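Local coordinates for protein kynurenine formamidase (Bacillus anthracis, PDB 4CO9) that catalyses the zinc-dependent hydrolysis of N-formyl-L-kynurenine to L-kynurenine and formate, the second step of the kynurenine pathway of tryptophan degradation, at residues R108-T113 / V177-V182; R83-S88 / K96-F101. All blocks are in the same frame, centred on the assembly; numbering follows the deposited sequence. Where two conformers were deposited one is given.

Contact 1. Residues R108-T113 / V177-V182; sequences RLLLRT and VVLDHV
The guanidinium of Arg112 meets the 177-182 loop along its edge: Leu179 O lies in its plane, the CA of Asp180 sits close to that plane, and Val182 O stands 28° out of it. Arg112 NE donates to Leu179 O over 3.0 Å in a nearly straight bond (166° at the hydrogen), arriving from above the carbonyl plane. Val182 N reaches Leu179 O from the opposite face at 3.2 Å, so the carbonyl is clasped from two sides. Arg112 NH2 gives a shorter, more bent bond to Val182 O at 2.6 Å. Two carbonyls on one guanidinium fix its rotation. The side chain first runs out extended, and a bend at chi3 (-58°) then turns the head onto the loop. NH1 is left to form salt bridges with Asp184 and, in one of that residue's two conformers, Asp86.

The rest of the contact is apolar. The aliphatic CG of Arg112 lies 3.9 Å from Leu179 CB, while Leu179 CD1 probes the strand backbone, 3.8 Å from Leu111 O, and touches Leu110 CB at 4.1 Å. A branched, flexible leucine suits a buried place facing a strand. Asp180 OD1 approaches Arg112 CD at 3.6 Å without a salt bridge, its hydrogen bond going to Ser114 OG instead. Arginine fits here because it pairs a long apolar stem with several N-H donors. The arrangement is a type I beta turn, Leu179 to Val182, pinned through its carbonyls to the end of strand 108-112 within the mixed sheet of this cyclase-family enzyme.

Contact 2. Residues R83-S88 / K96-F101; sequences RIIDVS and KELEKF
Asp86, whose backbone O lies 3.5 Å from Phe101 CZ, has its OD1 gripped twice by Ser88 in one of its two conformers, so the grip is not certain in the other. Ser88 N donates to Asp86 OD1 over 3.0 Å from above the carboxylate plane, making an Asx turn, and Ser88 OG donates to the syn lone pair. Short polar residues suit this place, where the chain turns away just past strand 81-86. The backbone O of Asp86 also takes a hydrogen bond from a water at 2.9 Å, and Lys100 NZ bonds only weakly to that water.

Most of the contact is hydrocarbon. Phe101 and Ile85 approach from opposite directions, and Ile85 CD1 stands over the middle of the ring, 3.8 Å from its centroid and 8° off the normal, a CH-pi contact. Ile85 CG1 takes the crowded position between backbone N and carbonyl carbon (chi1 62°), which puts CG2 anti to the carbonyl carbon: the CG1-CD1 arm covers the face, while CG2 reaches Phe101 CD1 at 3.8 Å. Lys100 CG lies over the ring's other face, toward the rim, and Leu98 CA is at its edge. Leu98 crosses Ile85 at about a right angle, its CD2 touching Ile85 CD1 at 3.9 Å; it also packs on Ile133, Phe136 and Leu137 of helix 133-140. Val87 CG1 touches Leu98 CD2 and lies 4.2 Å from Phe101 CE2.

No direct hydrogen bond joins the two segments. The side-chain contacts between Ile85, Val87, Leu98 and Phe101 are apolar, consistent with hydrophobic packing, with water supplying a weak polar link at the margin.

The two contacts, whose centres are 11 Å apart, are built on neighbouring parallel strands of one sheet, 108-112 and 81-86. Probable backbone hydrogen bonds tie them, Leu110 N to Arg83 O at 2.9 Å and Arg112 O to Val87 N at 2.8 Å. Side chains alternate: Leu110 and Arg112 touch Ile84 on the side of contact 1, whereas Leu111 packs against Ile85 and Val87, which serve contact 2. Contact 1 lies nearer the zinc centre, with the side chain of Leu110 about 10 Å from that of the zinc ligand Glu175, and Leu111's about 13 Å from a zinc ion. Contact 2 is remote from the annotated sites.

Contact 1. Residues R108-T113 / V177-V182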
loop_
_atom_site.group_PDB
_atom_site.type_symbol
_atom_site.label_atom_id
_atom_site.label_comp_id
_atom_site.label_asym_id
_atom_site.label_seq_id
_atom_site.Cartn_x
_atom_site.Cartn_y
_atom_site.Cartn_z
ATOM N N ARG C 108 13.542 13.508 -0.600
ATOM C CA ARG C 108 13.181 12.422 0.319
ATOM C C ARG C 108 14.469 11.801 0.813
ATOM O O ARG C 108 15.371 11.582 0.022
ATOM C CB ARG C 108 12.348 11.360 -0.403
ATOM C CG ARG C 108 11.053 11.883 -0.990
ATOM C CD ARG C 108 10.339 10.935 -1.933
ATOM N NE ARG C 108 9.255 11.695 -2.547
ATOM C CZ ARG C 108 9.409 12.568 -3.539
ATOM N NH1 ARG C 108 10.598 12.762 -4.115
ATOM N NH2 ARG C 108 8.352 13.242 -3.976
ATOM N N LEU C 109 14.552 11.518 2.109
ATOM C CA LEU C 109 15.782 11.023 2.695
ATOM C C LEU C 109 15.515 9.833 3.593
ATOM O O LEU C 109 14.678 9.916 4.490
ATOM C CB LEU C 109 16.448 12.147 3.496
ATOM C CG LEU C 109 17.778 11.838 4.167
ATOM C CD1 LEU C 109 18.847 11.602 3.109
ATOM C CD2 LEU C 109 18.194 12.989 5.071
ATOM N N LEU C 110 16.187 8.716 3.313
ATOM C CA LEU C 110 16.113 7.521 4.162
ATOM C C LEU C 110 17.401 7.367 4.936
ATOM O O LEU C 110 18.495 7.447 4.363
ATOM C CB LEU C 110 15.846 6.259 3.341
ATOM C CG LEU C 110 14.676 6.304 2.366
ATOM C CD1 LEU C 110 14.486 4.981 1.651
ATOM C CD2 LEU C 110 13.384 6.718 3.059
ATOM N N LEU C 111 17.265 7.129 6.237
ATOM C CA LEU C 111 18.384 7.003 7.154
ATOM C C LEU C 111 18.573 5.553 7.578
ATOM O O LEU C 111 17.687 4.966 8.203
ATOM C CB LEU C 111 18.141 7.870 8.391
ATOM C CG LEU C 111 17.783 9.335 8.185
ATOM C CD1 LEU C 111 17.631 10.044 9.525
ATOM C CD2 LEU C 111 18.843 10.032 7.356
ATOM N N ARG C 112 19.720 4.975 7.219
ATOM C CA ARG C 112 20.106 3.657 7.691
ATOM C C ARG C 112 20.864 3.784 9.011
ATOM O O ARG C 112 22.017 4.215 9.028
ATOM C CB ARG C 112 20.992 2.919 6.667
ATOM C CG ARG C 112 21.157 1.440 6.987
ATOM C CD ARG C 112 22.261 0.716 6.207
ATOM N NE ARG C 112 22.090 0.796 4.755
ATOM C CZ ARG C 112 22.610 1.756 4.000
ATOM N NH1 ARG C 112 23.382 2.708 4.537
ATOM N NH2 ARG C 112 22.372 1.762 2.702
ATOM N N THR C 113 20.200 3.456 10.114
ATOM C CA THR C 113 20.863 3.403 11.417
ATOM C C THR C 113 21.502 2.041 11.635
ATOM O O THR C 113 22.459 1.932 12.386
ATOM C CB THR C 113 19.897 3.671 12.595
ATOM O OG1 THR C 113 19.025 2.549 12.769
ATOM C CG2 THR C 113 19.090 4.942 12.385
ATOM N N VAL C 177 11.530 1.008 7.627
ATOM C CA VAL C 177 12.071 0.532 6.354
ATOM C C VAL C 177 13.225 -0.440 6.631
ATOM O O VAL C 177 13.792 -0.422 7.715
ATOM C CB VAL C 177 12.518 1.654 5.390
ATOM C CG1 VAL C 177 11.308 2.383 4.823
ATOM C CG2 VAL C 177 13.490 2.629 6.045
ATOM N N VAL C 178 13.510 -1.293 5.659
ATOM C CA VAL C 178 14.564 -2.301 5.748
ATOM C C VAL C 178 15.639 -1.937 4.741
ATOM O O VAL C 178 15.397 -1.972 3.536
ATOM C CB VAL C 178 14.014 -3.682 5.388
ATOM C CG1 VAL C 178 15.089 -4.749 5.546
ATOM C CG2 VAL C 178 12.797 -3.997 6.242
ATOM N N LEU C 179 16.815 -1.557 5.238
ATOM C CA LEU C 179 17.837 -0.981 4.382
ATOM C C LEU C 179 19.195 -1.692 4.410
ATOM O O LEU C 179 20.114 -1.254 3.736
ATOM C CB LEU C 179 18.041 0.497 4.756
ATOM C CG LEU C 179 16.845 1.437 4.643
ATOM C CD1 LEU C 179 17.243 2.826 5.118
ATOM C CD2 LEU C 179 16.292 1.488 3.226
ATOM N N ASP C 180 19.339 -2.778 5.155
ATOM C CA ASP C 180 20.666 -3.410 5.249
ATOM C C ASP C 180 21.107 -4.097 3.942
ATOM O O ASP C 180 22.294 -4.249 3.710
ATOM C CB ASP C 180 20.775 -4.325 6.470
ATOM C CG ASP C 180 21.218 -3.570 7.731
ATOM O OD1 ASP C 180 21.053 -2.321 7.815
ATOM O OD2 ASP C 180 21.747 -4.235 8.644
ATOM N N HIS C 181 20.153 -4.403 3.063
ATOM C CA HIS C 181 20.443 -5.042 1.789
ATOM C C HIS C 181 20.566 -4.053 0.622
ATOM O O HIS C 181 20.689 -4.470 -0.511
ATOM C CB HIS C 181 19.394 -6.108 1.465
ATOM C CG HIS C 181 18.005 -5.568 1.290
ATOM N ND1 HIS C 181 17.240 -5.127 2.349
ATOM C CD2 HIS C 181 17.244 -5.401 0.182
ATOM C CE1 HIS C 181 16.077 -4.693 1.901
ATOM N NE2 HIS C 181 16.049 -4.856 0.590
ATOM N N VAL C 182 20.540 -2.753 0.894
ATOM C CA VAL C 182 20.653 -1.762 -0.164
ATOM C C VAL C 182 21.796 -0.789 0.101
ATOM O O VAL C 182 22.088 -0.415 1.239
ATOM C CB VAL C 182 19.327 -0.988 -0.396
ATOM C CG1 VAL C 182 18.174 -1.959 -0.577
ATOM C CG2 VAL C 182 19.041 -0.022 0.733
#

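Contact 2. Residues R83-S88 / K96-F101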
loop_
_atom_site.group_PDB
_atom_site.type_symbol
_atom_site.label_atom_id
_atom_site.label_comp_id
_atom_site.label_asym_id
_atom_site.label_seq_id
_atom_site.Cartn_x
_atom_site.Cartn_y
_atom_site.Cartn_z
ATOM N N ARG C 83 17.160 9.875 -1.508
ATOM C CA ARG C 83 18.543 9.605 -1.212
ATOM C C ARG C 83 18.614 8.748 0.038
ATOM O O ARG C 83 17.872 8.978 0.986
ATOM C CB ARG C 83 19.306 10.913 -0.988
ATOM C CG ARG C 83 20.711 10.625 -0.520
ATOM C CD ARG C 83 21.787 10.571 -1.590
ATOM N NE ARG C 83 21.679 11.593 -2.631
ATOM C CZ ARG C 83 22.243 12.793 -2.567
ATOM N NH1 ARG C 83 22.958 13.151 -1.506
ATOM N NH2 ARG C 83 22.105 13.638 -3.582
ATOM N N ILE C 84 19.515 7.771 0.039
ATOM C CA ILE C 84 19.748 6.922 1.195
ATOM C C ILE C 84 21.166 7.125 1.731
ATOM O O ILE C 84 22.132 7.092 0.961
ATOM C CB ILE C 84 19.549 5.445 0.830
ATOM C CG1 ILE C 84 18.147 5.261 0.221
ATOM C CG2 ILE C 84 19.769 4.555 2.040
ATOM C CD1 ILE C 84 17.782 3.828 -0.077
ATOM N N ILE C 85 21.274 7.342 3.039
ATOM C CA ILE C 85 22.554 7.593 3.694
ATOM C C ILE C 85 22.701 6.743 4.925
ATOM O O ILE C 85 21.712 6.293 5.517
ATOM C CB ILE C 85 22.762 9.080 4.085
ATOM C CG1 ILE C 85 21.722 9.545 5.091
ATOM C CG2 ILE C 85 22.758 9.963 2.838
ATOM C CD1 ILE C 85 21.953 10.947 5.623
ATOM N N ASP C 86 23.949 6.536 5.306
ATOM C CA ASP C 86 24.289 5.749 6.473
ATOM C C ASP C 86 24.535 6.648 7.680
ATOM O O ASP C 86 25.414 7.509 7.659
ATOM C CB ASP C 86 25.484 4.840 6.225
ATOM C CG ASP C 86 25.622 3.781 7.289
ATOM O OD1 ASP C 86 26.130 4.098 8.382
ATOM O OD2 ASP C 86 25.180 2.633 7.043
ATOM N N VAL C 87 23.768 6.412 8.741
ATOM C CA VAL C 87 23.946 7.107 10.015
ATOM C C VAL C 87 24.025 6.082 11.151
ATOM O O VAL C 87 23.501 6.299 12.237
ATOM C CB VAL C 87 22.839 8.133 10.265
ATOM C CG1 VAL C 87 23.004 9.320 9.325
ATOM C CG2 VAL C 87 21.457 7.517 10.088
ATOM N N SER C 88 24.713 4.978 10.893
ATOM C CA SER C 88 24.888 3.931 11.886
ATOM C C SER C 88 25.817 4.384 13.001
ATOM O O SER C 88 26.578 5.333 12.838
ATOM C CB SER C 88 25.452 2.671 11.240
ATOM O OG SER C 88 26.660 2.969 10.565
ATOM N N LYS C 96 23.875 18.461 13.264
ATOM C CA LYS C 96 25.318 18.256 13.311
ATOM C C LYS C 96 25.754 17.046 12.492
ATOM O O LYS C 96 26.729 17.113 11.753
ATOM C CB LYS C 96 25.801 18.104 14.757
ATOM C CG LYS C 96 27.300 17.878 14.880
ATOM C CD LYS C 96 27.774 17.936 16.321
ATOM C CE LYS C 96 29.245 17.558 16.408
ATOM N NZ LYS C 96 29.764 17.660 17.794
ATOM N N GLU C 97 25.025 15.949 12.615
ATOM C CA GLU C 97 25.384 14.706 11.939
ATOM C C GLU C 97 25.065 14.726 10.446
ATOM O O GLU C 97 25.713 14.018 9.675
ATOM C CB GLU C 97 24.687 13.505 12.590
ATOM C CG GLU C 97 25.211 13.159 13.975
ATOM C CD GLU C 97 24.745 14.112 15.067
ATOM O OE1 GLU C 97 23.708 14.794 14.905
ATOM O OE2 GLU C 97 25.406 14.156 16.117
ATOM N N LEU C 98 24.074 15.513 10.037
ATOM C CA LEU C 98 23.660 15.555 8.633
ATOM C C LEU C 98 24.411 16.607 7.811
ATOM O O LEU C 98 24.373 16.569 6.577
ATOM C CB LEU C 98 22.160 15.799 8.523
ATOM C CG LEU C 98 21.253 14.704 9.098
ATOM C CD1 LEU C 98 19.828 14.966 8.653
ATOM C CD2 LEU C 98 21.688 13.304 8.675
ATOM N N GLU C 99 25.102 17.528 8.482
ATOM C CA GLU C 99 25.886 18.563 7.791
ATOM C C GLU C 99 26.980 17.965 6.906
ATOM O O GLU C 99 27.327 18.553 5.899
ATOM C CB GLU C 99 26.505 19.540 8.799
ATOM C CG GLU C 99 25.542 20.626 9.272
ATOM C CD GLU C 99 26.134 21.549 10.332
ATOM O OE1 GLU C 99 27.156 21.198 10.972
ATOM O OE2 GLU C 99 25.568 22.645 10.516
ATOM N N LYS C 100 27.510 16.798 7.264
ATOM C CA LYS C 100 28.564 16.159 6.465
ATOM C C LYS C 100 28.077 15.560 5.137
ATOM O O LYS C 100 28.886 15.147 4.309
ATOM C CB LYS C 100 29.309 15.075 7.258
ATOM C CG LYS C 100 28.581 13.763 7.441
ATOM C CD LYS C 100 29.504 12.674 7.975
ATOM C CE LYS C 100 28.971 11.298 7.627
ATOM N NZ LYS C 100 29.819 10.192 8.144
ATOM N N PHE C 101 26.767 15.507 4.929
ATOM C CA PHE C 101 26.219 14.955 3.695
ATOM C C PHE C 101 25.866 16.062 2.717
ATOM O O PHE C 101 25.480 17.157 3.097
ATOM C CB PHE C 101 25.009 14.076 4.009
ATOM C CG PHE C 101 25.345 12.888 4.857
ATOM C CD1 PHE C 101 25.820 11.728 4.284
ATOM C CD2 PHE C 101 25.209 12.944 6.240
ATOM C CE1 PHE C 101 26.139 10.633 5.062
ATOM C CE2 PHE C 101 25.523 11.851 7.028
ATOM C CZ PHE C 101 25.989 10.691 6.431
HETATM O O HOH W 1 27.068 9.080 9.461
#